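Local coordinates for protein Ara h 8 allergen isoform (Arachis hypogaea, PDB 6V8J) that probably binds small hydrophobic ligands, perhaps including the hormone abscisic acid, in the internal cavity of a Bet v 1 fold, and is a peanut allergen, at residues A[37-42]-A[55-60]; A[67-72]-A[83-88]; A[96-101]-A[117-122]. All coordinates share one frame; numbering follows the deposited sequence.

Contact 1 of 3, residues A[37-42]-A[55-60]; sequences AIQSIE and KVTAVE. With NA (sodium ion), chain E.
Thr57 O is shared by two successive N-H groups of the facing strand: Ser40 N donates to Thr57 O at 3.3 Å, while the N-H of Gln39 points well off line, at an angle of 124°, and gives only a weak bond. Two residues therefore face one, and the register slips by one between the Ile38-Ala58 pair and the Ser40-Thr57 pair. Past the slip the ladder is regular. Thr57 N returns a bond to Ser40 O at 2.9 Å, and Lys55 and Glu42 exchange a reciprocal pair in which Lys55 N reaches Glu42 O at 2.7 Å.

The face that carries Ser40, Glu42, Lys55 and Thr57 holds a bridging water. Ser40 OG donates to this water at 2.7 Å, an approach made possible by a chi1 of 65° that sets the hydroxyl between backbone N and carbonyl carbon; Thr57 OG1 donates to it as well. The water in turn donates to Lys55 O at 2.9 Å, so that this carbonyl is gripped both by the water and by the N-H of Glu42. Farther along, the amide of Gln39 slants across Thr57 and Val59, with Gln39 NE2 3.5 Å from Val59 CG1.

Ile41 and Val56 lie side by side on the other face, Ile41 CG1 being 4.0 Å from Val56 CG2, and Ile38 and Ile41 also press on Thr31 of helix 27-34. The carbonyl of Ile38, just before the doubled position, binds a sodium ion at 2.6 Å from Ile38 O, together with the backbone oxygens of Pro32 and Ile35. Gln39 and Ser40 opposite Thr57 make a classic beta bulge, here set into strand 38-45, one of the two edge strands of the antiparallel Bet v 1 sheet.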
loop_
_atom_site.group_PDB
_atom_site.type_symbol
_atom_site.label_atom_id
_atom_site.label_comp_id
_atom_site.label_asym_id
_atom_site.label_seq_id
_atom_site.Cartn_x
_atom_site.Cartn_y
_atom_site.Cartn_z
ATOM N N ALA A 37 6.355 -8.489 -10.564
ATOM C CA ALA A 37 7.534 -7.661 -10.186
ATOM C C ALA A 37 7.877 -7.794 -8.705
ATOM O O ALA A 37 9.060 -7.547 -8.342
ATOM C CB ALA A 37 7.267 -6.213 -10.529
ATOM N N ILE A 38 6.913 -8.169 -7.873
ATOM C CA ILE A 38 7.136 -8.191 -6.403
ATOM C C ILE A 38 7.538 -9.606 -5.962
ATOM O O ILE A 38 6.693 -10.447 -5.940
ATOM C CB ILE A 38 5.859 -7.678 -5.720
ATOM C CG1 ILE A 38 5.832 -6.151 -5.680
ATOM C CG2 ILE A 38 5.677 -8.305 -4.359
ATOM C CD1 ILE A 38 4.487 -5.586 -5.370
ATOM N N GLN A 39 8.822 -9.833 -5.690
ATOM C CA GLN A 39 9.379 -11.175 -5.374
ATOM C C GLN A 39 8.881 -11.733 -4.041
ATOM O O GLN A 39 8.591 -12.911 -3.980
ATOM C CB GLN A 39 10.898 -11.092 -5.276
ATOM C CG GLN A 39 11.634 -11.542 -6.518
ATOM C CD GLN A 39 13.111 -11.478 -6.244
ATOM O OE1 GLN A 39 13.549 -11.741 -5.145
ATOM N NE2 GLN A 39 13.874 -11.112 -7.256
ATOM N N SER A 40 8.847 -10.900 -3.006
ATOM C CA SER A 40 8.716 -11.377 -1.606
ATOM C C SER A 40 8.377 -10.202 -0.693
ATOM O O SER A 40 8.670 -9.092 -1.045
ATOM C CB SER A 40 9.939 -12.103 -1.119
ATOM O OG SER A 40 11.053 -11.251 -1.049
ATOM N N ILE A 41 7.690 -10.499 0.395
ATOM C CA ILE A 41 7.360 -9.565 1.508
ATOM C C ILE A 41 7.666 -10.365 2.768
ATOM O O ILE A 41 7.050 -11.435 2.930
ATOM C CB ILE A 41 5.894 -9.074 1.450
ATOM C CG1 ILE A 41 5.577 -8.449 0.087
ATOM C CG2 ILE A 41 5.621 -8.131 2.636
ATOM C CD1 ILE A 41 4.186 -7.930 -0.052
ATOM N N GLU A 42 8.642 -9.914 3.558
ATOM C CA GLU A 42 9.083 -10.607 4.780
ATOM C C GLU A 42 9.036 -9.615 5.936
ATOM O O GLU A 42 9.374 -8.429 5.720
ATOM C CB GLU A 42 10.518 -11.106 4.616
ATOM C CG GLU A 42 10.804 -11.948 3.392
ATOM C CD GLU A 42 12.269 -11.831 3.026
ATOM O OE1 GLU A 42 12.710 -10.699 2.714
ATOM O OE2 GLU A 42 12.973 -12.836 3.133
ATOM N N LYS A 55 9.998 -6.001 4.639
ATOM C CA LYS A 55 10.848 -5.758 3.451
ATOM C C LYS A 55 10.143 -6.354 2.235
ATOM O O LYS A 55 9.827 -7.542 2.269
ATOM C CB LYS A 55 12.236 -6.367 3.692
ATOM C CG LYS A 55 13.115 -6.564 2.458
ATOM C CD LYS A 55 14.471 -7.208 2.758
ATOM C CE LYS A 55 15.399 -6.212 3.432
ATOM N NZ LYS A 55 16.498 -6.812 4.243
ATOM N N VAL A 56 9.847 -5.521 1.239
ATOM C CA VAL A 56 9.219 -5.887 -0.060
ATOM C C VAL A 56 10.349 -5.897 -1.086
ATOM O O VAL A 56 10.928 -4.830 -1.334
ATOM C CB VAL A 56 8.082 -4.923 -0.460
ATOM C CG1 VAL A 56 7.438 -5.321 -1.768
ATOM C CG2 VAL A 56 7.027 -4.789 0.636
ATOM N N THR A 57 10.652 -7.087 -1.593
ATOM C CA THR A 57 11.638 -7.251 -2.680
ATOM C C THR A 57 10.892 -7.257 -4.015
ATOM O O THR A 57 9.924 -8.005 -4.147
ATOM C CB THR A 57 12.493 -8.501 -2.489
ATOM O OG1 THR A 57 12.937 -8.534 -1.137
ATOM C CG2 THR A 57 13.678 -8.540 -3.426
ATOM N N ALA A 58 11.344 -6.400 -4.926
ATOM C CA ALA A 58 10.793 -6.227 -6.281
ATOM C C ALA A 58 11.940 -6.413 -7.279
ATOM O O ALA A 58 13.058 -5.958 -7.011
ATOM C CB ALA A 58 10.189 -4.863 -6.380
ATOM N N VAL A 59 11.659 -7.084 -8.391
ATOM C CA VAL A 59 12.637 -7.165 -9.508
ATOM C C VAL A 59 11.955 -6.689 -10.790
ATOM O O VAL A 59 10.825 -7.116 -11.038
ATOM C CB VAL A 59 13.179 -8.595 -9.633
ATOM C CG1 VAL A 59 12.054 -9.594 -9.842
ATOM C CG2 VAL A 59 14.223 -8.694 -10.728
ATOM N N GLU A 60 12.609 -5.797 -11.533
ATOM C CA GLU A 60 12.202 -5.482 -12.926
ATOM C C GLU A 60 13.441 -5.258 -13.795
ATOM O O GLU A 60 14.354 -4.549 -13.359
ATOM C CB GLU A 60 11.294 -4.259 -12.937
ATOM C CG GLU A 60 11.845 -3.113 -12.130
ATOM C CD GLU A 60 10.794 -2.046 -11.889
ATOM O OE1 GLU A 60 9.707 -2.170 -12.477
ATOM O OE2 GLU A 60 11.065 -1.112 -11.113
HETATM NA NA NA E . 5.685 -12.016 -7.767
HETATM O O HOH W 1 11.391 -9.564 0.999
#

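Contact 2 of 3, residues A[67-72]-A[83-88]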
loop_
_atom_site.group_PDB
_atom_site.type_symbol
_atom_site.label_atom_id
_atom_site.label_comp_id
_atom_site.label_asym_id
_atom_site.label_seq_id
_atom_site.Cartn_x
_atom_site.Cartn_y
_atom_site.Cartn_z
ATOM N N VAL A 67 11.755 -1.957 -0.836
ATOM C CA VAL A 67 11.109 -0.845 -0.103
ATOM C C VAL A 67 10.698 -1.376 1.271
ATOM O O VAL A 67 10.396 -2.569 1.374
ATOM C CB VAL A 67 9.972 -0.166 -0.889
ATOM C CG1 VAL A 67 10.468 0.511 -2.151
ATOM C CG2 VAL A 67 8.805 -1.086 -1.160
ATOM N N LEU A 68 10.840 -0.547 2.300
ATOM C CA LEU A 68 10.431 -0.964 3.660
ATOM C C LEU A 68 9.029 -0.422 3.917
ATOM O O LEU A 68 8.746 0.701 3.515
ATOM C CB LEU A 68 11.440 -0.442 4.688
ATOM C CG LEU A 68 12.855 -1.016 4.591
ATOM C CD1 LEU A 68 13.795 -0.331 5.550
ATOM C CD2 LEU A 68 12.869 -2.499 4.857
ATOM N N HIS A 69 8.242 -1.213 4.626
ATOM C CA HIS A 69 6.805 -0.987 4.879
ATOM C C HIS A 69 6.546 -1.128 6.386
ATOM O O HIS A 69 6.731 -2.225 6.905
ATOM C CB HIS A 69 6.026 -1.957 3.986
ATOM C CG HIS A 69 4.572 -2.054 4.241
ATOM N ND1 HIS A 69 3.648 -1.982 3.227
ATOM C CD2 HIS A 69 3.878 -2.262 5.373
ATOM C CE1 HIS A 69 2.449 -2.132 3.733
ATOM N NE2 HIS A 69 2.562 -2.298 5.039
ATOM N N LYS A 70 6.186 -0.019 7.041
ATOM C CA LYS A 70 5.936 0.028 8.499
ATOM C C LYS A 70 4.426 0.092 8.732
ATOM O O LYS A 70 3.784 0.963 8.119
ATOM C CB LYS A 70 6.616 1.249 9.121
ATOM C CG LYS A 70 6.501 1.334 10.641
ATOM C CD LYS A 70 7.648 2.092 11.322
ATOM C CE LYS A 70 7.426 2.231 12.809
ATOM N NZ LYS A 70 8.703 2.276 13.559
ATOM N N ILE A 71 3.890 -0.721 9.648
ATOM C CA ILE A 71 2.467 -0.587 10.074
ATOM C C ILE A 71 2.376 0.579 11.067
ATOM O O ILE A 71 3.034 0.531 12.124
ATOM C CB ILE A 71 1.876 -1.887 10.647
ATOM C CG1 ILE A 71 2.102 -3.096 9.729
ATOM C CG2 ILE A 71 0.401 -1.670 10.955
ATOM C CD1 ILE A 71 1.426 -4.391 10.193
ATOM N N ASP A 72 1.591 1.603 10.753
ATOM C CA ASP A 72 1.396 2.754 11.672
ATOM C C ASP A 72 0.164 2.481 12.540
ATOM O O ASP A 72 0.219 2.751 13.741
ATOM C CB ASP A 72 1.309 4.064 10.896
ATOM C CG ASP A 72 2.524 4.346 10.055
ATOM O OD1 ASP A 72 3.648 4.292 10.614
ATOM O OD2 ASP A 72 2.345 4.618 8.848
ATOM N N TYR A 83 -0.015 2.714 6.912
ATOM C CA TYR A 83 1.371 2.209 6.744
ATOM C C TYR A 83 2.201 3.252 6.008
ATOM O O TYR A 83 1.626 4.179 5.356
ATOM C CB TYR A 83 1.352 0.877 5.976
ATOM C CG TYR A 83 0.810 0.963 4.571
ATOM C CD1 TYR A 83 -0.550 1.059 4.315
ATOM C CD2 TYR A 83 1.672 0.976 3.496
ATOM C CE1 TYR A 83 -1.043 1.118 3.022
ATOM C CE2 TYR A 83 1.202 1.012 2.195
ATOM C CZ TYR A 83 -0.153 1.111 1.961
ATOM O OH TYR A 83 -0.528 1.236 0.672
ATOM N N THR A 84 3.520 3.132 6.170
ATOM C CA THR A 84 4.519 4.035 5.570
ATOM C C THR A 84 5.502 3.210 4.734
ATOM O O THR A 84 6.003 2.208 5.258
ATOM C CB THR A 84 5.169 4.901 6.657
ATOM O OG1 THR A 84 4.113 5.700 7.204
ATOM C CG2 THR A 84 6.296 5.750 6.118
ATOM N N ILE A 85 5.771 3.675 3.512
ATOM C CA ILE A 85 6.707 3.097 2.499
ATOM C C ILE A 85 7.940 4.009 2.457
ATOM O O ILE A 85 7.751 5.256 2.463
ATOM C CB ILE A 85 6.033 3.042 1.111
ATOM C CG1 ILE A 85 4.724 2.247 1.095
ATOM C CG2 ILE A 85 7.013 2.556 0.065
ATOM C CD1 ILE A 85 4.866 0.800 1.530
ATOM N N SER A 86 9.111 3.391 2.498
ATOM C CA SER A 86 10.408 4.088 2.351
ATOM C C SER A 86 11.463 3.100 1.840
ATOM O O SER A 86 11.160 1.920 1.751
ATOM C CB SER A 86 10.823 4.686 3.662
ATOM O OG SER A 86 10.773 3.717 4.686
ATOM N N GLY A 87 12.660 3.598 1.552
ATOM C CA GLY A 87 13.745 2.751 1.030
ATOM C C GLY A 87 13.828 2.888 -0.472
ATOM O O GLY A 87 13.626 4.003 -0.957
ATOM N N GLY A 88 14.108 1.790 -1.172
ATOM C CA GLY A 88 14.347 1.842 -2.625
ATOM C C GLY A 88 15.359 2.909 -2.989
ATOM O O GLY A 88 15.028 3.771 -3.799
#
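The hairpin of strands 63-75 and 80-87, in the middle of the curved antiparallel Bet v 1 sheet, brings His69 and Tyr83 together on the face that, as in other members of the family, probably looks into the ligand cavity. Their rings are almost parallel, with planes at 9°, but slid apart so that they barely overlap; the centroids are 4.6 Å from each other. The closest approach is at one corner: Tyr83 CD2 lies over a face of the imidazole, 3.2 Å from His69 CE1. A chi1 of 170° directs the His69 ring away from its own backbone N and out over the Tyr83 side. Two further partners limit how it can turn, since His69 NE2 is hydrogen-bonded to the hydroxyl of Tyr81 and Ile85 CD1 packs obliquely at 3.5 Å from His69 ND1. Tyr83 in its turn stacks on Phe100 of the next strand.

Beneath these rings the backbone ladder runs without a slip. Leu68 and Ser86 trade one pair of bonds, and Lys70 and Thr84 another, with Lys70 N 2.9 Å from Thr84 O. Near the end of the paired region Val67 CB meets Ile85 CG2 at 4.1 Å, and Val67 CG1 reaches the backbone of Gly88, where the chain leaves the strand.

On the reverse face the carboxylate of Asp72 comes in roughly at a right angle to the side chain of Thr84. The Thr84 hydroxyl, hydrogen-bonded to Ser99 OG as well, donates to the syn lone pair of the acid, Thr84 OG1 lying 2.6 Å from Asp72 OD2.

Contact 3 of 3, residues A[96-101]-A[117-122]; sequences EKVSFK and VTFHTK. With SO4 (sulfate ion), chain F; SO4 (sulfate ion), chain H.
Val98 and Val117 are pressed together more closely than methyl groups usually are, Val98 CG1 standing 3.3 Å from Val117 CG2, whereas at the other end of the contact Glu96 and Lys122 merely slant past each other on the solvent side. The tight part is apolar and belongs to one face. Val117 CG2 also sits over a face of the Phe100 ring, displaced toward its rim and 3.6 Å from Phe100 CE1. Val98 CG1 does the same for Phe119, 4.1 Å from the centroid of that ring. Residues of helix 129-151 close over both rings: Val135 touches each of them, and Ser139 touches Phe100.

These are neighbouring strands of the antiparallel Bet v 1 sheet, whose concave face wraps around the long C-terminal helix. Ser99 and Thr118 are joined by a reciprocal pair of backbone bonds, with Thr118 N 2.6 Å from Ser99 O. Toward the corner of the chain the pattern doubles into a classic beta bulge: His120 O takes the N-H of Glu96 at 2.7 Å from Glu96 N and, weakly, that of Lys97.

On the opposite face Lys97 lies across His120. With chi1 at 64° and the rest of the chain extended, its methylenes run over the imidazole, and Lys97 CE stands 3.4 Å above the ring centroid, only 5° from the normal. Beyond the ring its ammonium holds a sulfate weakly. A second sulfate, like the first probably taken up from the crystallisation liquor, is bound more firmly, with Lys122 NZ 2.9 Å from its O4, while the same amine is hydrogen-bonded to Glu93 O.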
loop_
_atom_site.group_PDB
_atom_site.type_symbol
_atom_site.label_atom_id
_atom_site.label_comp_id
_atom_site.label_asym_id
_atom_site.label_seq_id
_atom_site.Cartn_x
_atom_site.Cartn_y
_atom_site.Cartn_z
ATOM N N GLU A 96 11.300 11.106 0.839
ATOM C CA GLU A 96 11.802 10.454 2.075
ATOM C C GLU A 96 10.920 9.243 2.350
ATOM O O GLU A 96 11.437 8.164 2.555
ATOM C CB GLU A 96 11.709 11.409 3.263
ATOM C CG GLU A 96 12.707 12.553 3.240
ATOM C CD GLU A 96 12.495 13.562 4.359
ATOM O OE1 GLU A 96 12.960 14.710 4.228
ATOM O OE2 GLU A 96 11.830 13.196 5.345
ATOM N N LYS A 97 9.609 9.439 2.277
ATOM C CA LYS A 97 8.664 8.390 2.712
ATOM C C LYS A 97 7.258 8.751 2.233
ATOM O O LYS A 97 7.003 9.909 2.012
ATOM C CB LYS A 97 8.684 8.222 4.235
ATOM C CG LYS A 97 8.217 9.426 5.039
ATOM C CD LYS A 97 8.225 9.226 6.537
ATOM C CE LYS A 97 7.761 10.424 7.329
ATOM N NZ LYS A 97 7.772 10.217 8.795
ATOM N N VAL A 98 6.407 7.746 2.098
ATOM C CA VAL A 98 4.977 7.962 1.726
ATOM C C VAL A 98 4.114 7.264 2.770
ATOM O O VAL A 98 4.228 6.038 2.918
ATOM C CB VAL A 98 4.654 7.516 0.289
ATOM C CG1 VAL A 98 3.245 7.964 -0.103
ATOM C CG2 VAL A 98 5.664 8.051 -0.707
ATOM N N SER A 99 3.246 8.028 3.426
ATOM C CA SER A 99 2.318 7.541 4.475
ATOM C C SER A 99 0.904 7.442 3.895
ATOM O O SER A 99 0.392 8.445 3.362
ATOM C CB SER A 99 2.359 8.410 5.697
ATOM O OG SER A 99 3.619 8.294 6.301
ATOM N N PHE A 100 0.338 6.239 4.004
ATOM C CA PHE A 100 -1.033 5.872 3.618
ATOM C C PHE A 100 -1.897 5.719 4.864
ATOM O O PHE A 100 -1.445 5.048 5.871
ATOM C CB PHE A 100 -1.001 4.558 2.846
ATOM C CG PHE A 100 -0.318 4.618 1.505
ATOM C CD1 PHE A 100 -1.046 4.944 0.383
ATOM C CD2 PHE A 100 1.056 4.422 1.384
ATOM C CE1 PHE A 100 -0.431 5.032 -0.858
ATOM C CE2 PHE A 100 1.667 4.520 0.149
ATOM C CZ PHE A 100 0.908 4.788 -0.970
ATOM N N LYS A 101 -3.094 6.316 4.812
ATOM C CA LYS A 101 -4.190 6.013 5.769
ATOM C C LYS A 101 -5.370 5.472 4.946
ATOM O O LYS A 101 -5.854 6.176 4.018
ATOM C CB LYS A 101 -4.548 7.230 6.624
ATOM C CG LYS A 101 -3.378 7.824 7.392
ATOM C CD LYS A 101 -3.523 9.281 7.796
ATOM C CE LYS A 101 -4.275 9.403 9.090
ATOM N NZ LYS A 101 -4.940 10.722 9.199
ATOM N N VAL A 117 -3.234 9.865 1.417
ATOM C CA VAL A 117 -1.781 9.596 1.237
ATOM C C VAL A 117 -1.000 10.879 1.521
ATOM O O VAL A 117 -1.479 11.955 1.197
ATOM C CB VAL A 117 -1.468 8.997 -0.142
ATOM C CG1 VAL A 117 -1.879 9.928 -1.251
ATOM C CG2 VAL A 117 -0.016 8.560 -0.285
ATOM N N THR A 118 0.170 10.718 2.126
ATOM C CA THR A 118 1.074 11.830 2.473
ATOM C C THR A 118 2.474 11.528 1.926
ATOM O O THR A 118 3.111 10.576 2.375
ATOM C CB THR A 118 1.069 12.079 3.984
ATOM O OG1 THR A 118 -0.244 12.411 4.427
ATOM C CG2 THR A 118 2.045 13.154 4.391
ATOM N N PHE A 119 2.909 12.357 0.986
ATOM C CA PHE A 119 4.254 12.273 0.386
ATOM C C PHE A 119 5.185 13.200 1.186
ATOM O O PHE A 119 4.901 14.380 1.293
ATOM C CB PHE A 119 4.185 12.693 -1.085
ATOM C CG PHE A 119 3.372 11.797 -1.991
ATOM C CD1 PHE A 119 1.997 11.893 -2.053
ATOM C CD2 PHE A 119 3.999 10.859 -2.794
ATOM C CE1 PHE A 119 1.271 11.058 -2.881
ATOM C CE2 PHE A 119 3.274 10.026 -3.625
ATOM C CZ PHE A 119 1.908 10.126 -3.661
ATOM N N HIS A 120 6.268 12.647 1.715
ATOM C CA HIS A 120 7.255 13.431 2.499
ATOM C C HIS A 120 8.492 13.624 1.637
ATOM O O HIS A 120 9.120 12.636 1.291
ATOM C CB HIS A 120 7.663 12.685 3.773
ATOM C CG HIS A 120 6.561 12.555 4.756
ATOM N ND1 HIS A 120 6.463 13.342 5.864
ATOM C CD2 HIS A 120 5.488 11.756 4.776
ATOM C CE1 HIS A 120 5.389 13.022 6.532
ATOM N NE2 HIS A 120 4.774 12.066 5.890
ATOM N N THR A 121 8.799 14.870 1.316
ATOM C CA THR A 121 9.911 15.170 0.391
ATOM C C THR A 121 11.139 15.620 1.187
ATOM O O THR A 121 10.977 16.111 2.301
ATOM C CB THR A 121 9.530 16.250 -0.621
ATOM O OG1 THR A 121 8.951 17.298 0.148
ATOM C CG2 THR A 121 8.574 15.765 -1.687
ATOM N N LYS A 122 12.322 15.460 0.594
ATOM C CA LYS A 122 13.576 16.031 1.148
ATOM C C LYS A 122 13.479 17.560 1.163
ATOM O O LYS A 122 13.303 18.157 0.098
ATOM C CB LYS A 122 14.768 15.529 0.327
ATOM C CG LYS A 122 15.224 14.116 0.671
ATOM C CD LYS A 122 15.512 13.235 -0.529
ATOM C CE LYS A 122 15.736 11.793 -0.127
ATOM N NZ LYS A 122 16.457 11.032 -1.168
HETATM S S SO4 F . 16.068 7.593 -2.123
HETATM O O1 SO4 F . 15.634 6.512 -2.935
HETATM O O2 SO4 F . 16.174 7.155 -0.765
HETATM O O3 SO4 F . 17.336 8.065 -2.578
HETATM O O4 SO4 F . 15.122 8.652 -2.210
HETATM S S SO4 H . 10.224 7.117 10.490
HETATM O O1 SO4 H . 10.820 6.969 9.186
HETATM O O2 SO4 H . 10.289 5.867 11.204
HETATM O O3 SO4 H . 10.942 8.124 11.226
HETATM O O4 SO4 H . 8.849 7.517 10.340
#

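The three contacts are successive hairpins of one antiparallel sheet, stitched together by the strand pairings between them. Contact 1 adjoins contact 2 through a probable hydrogen bond of 3.0 Å from Val56 N to Val67 O, their centres being 13 Å apart. Contacts 2 and 3 lie closer, with centres 10 Å apart, and are joined on the backbone by Tyr83 O and Phe100 N at 2.8 Å. Contacts 1 and 3 do not touch; their nearest atoms are about 11 Å apart. The rings of His69, Tyr83, Phe100 and Phe119 share the probable cavity face, whereas the sodium ion sits out at contact 1, about 13 Å from the side chain of Val67.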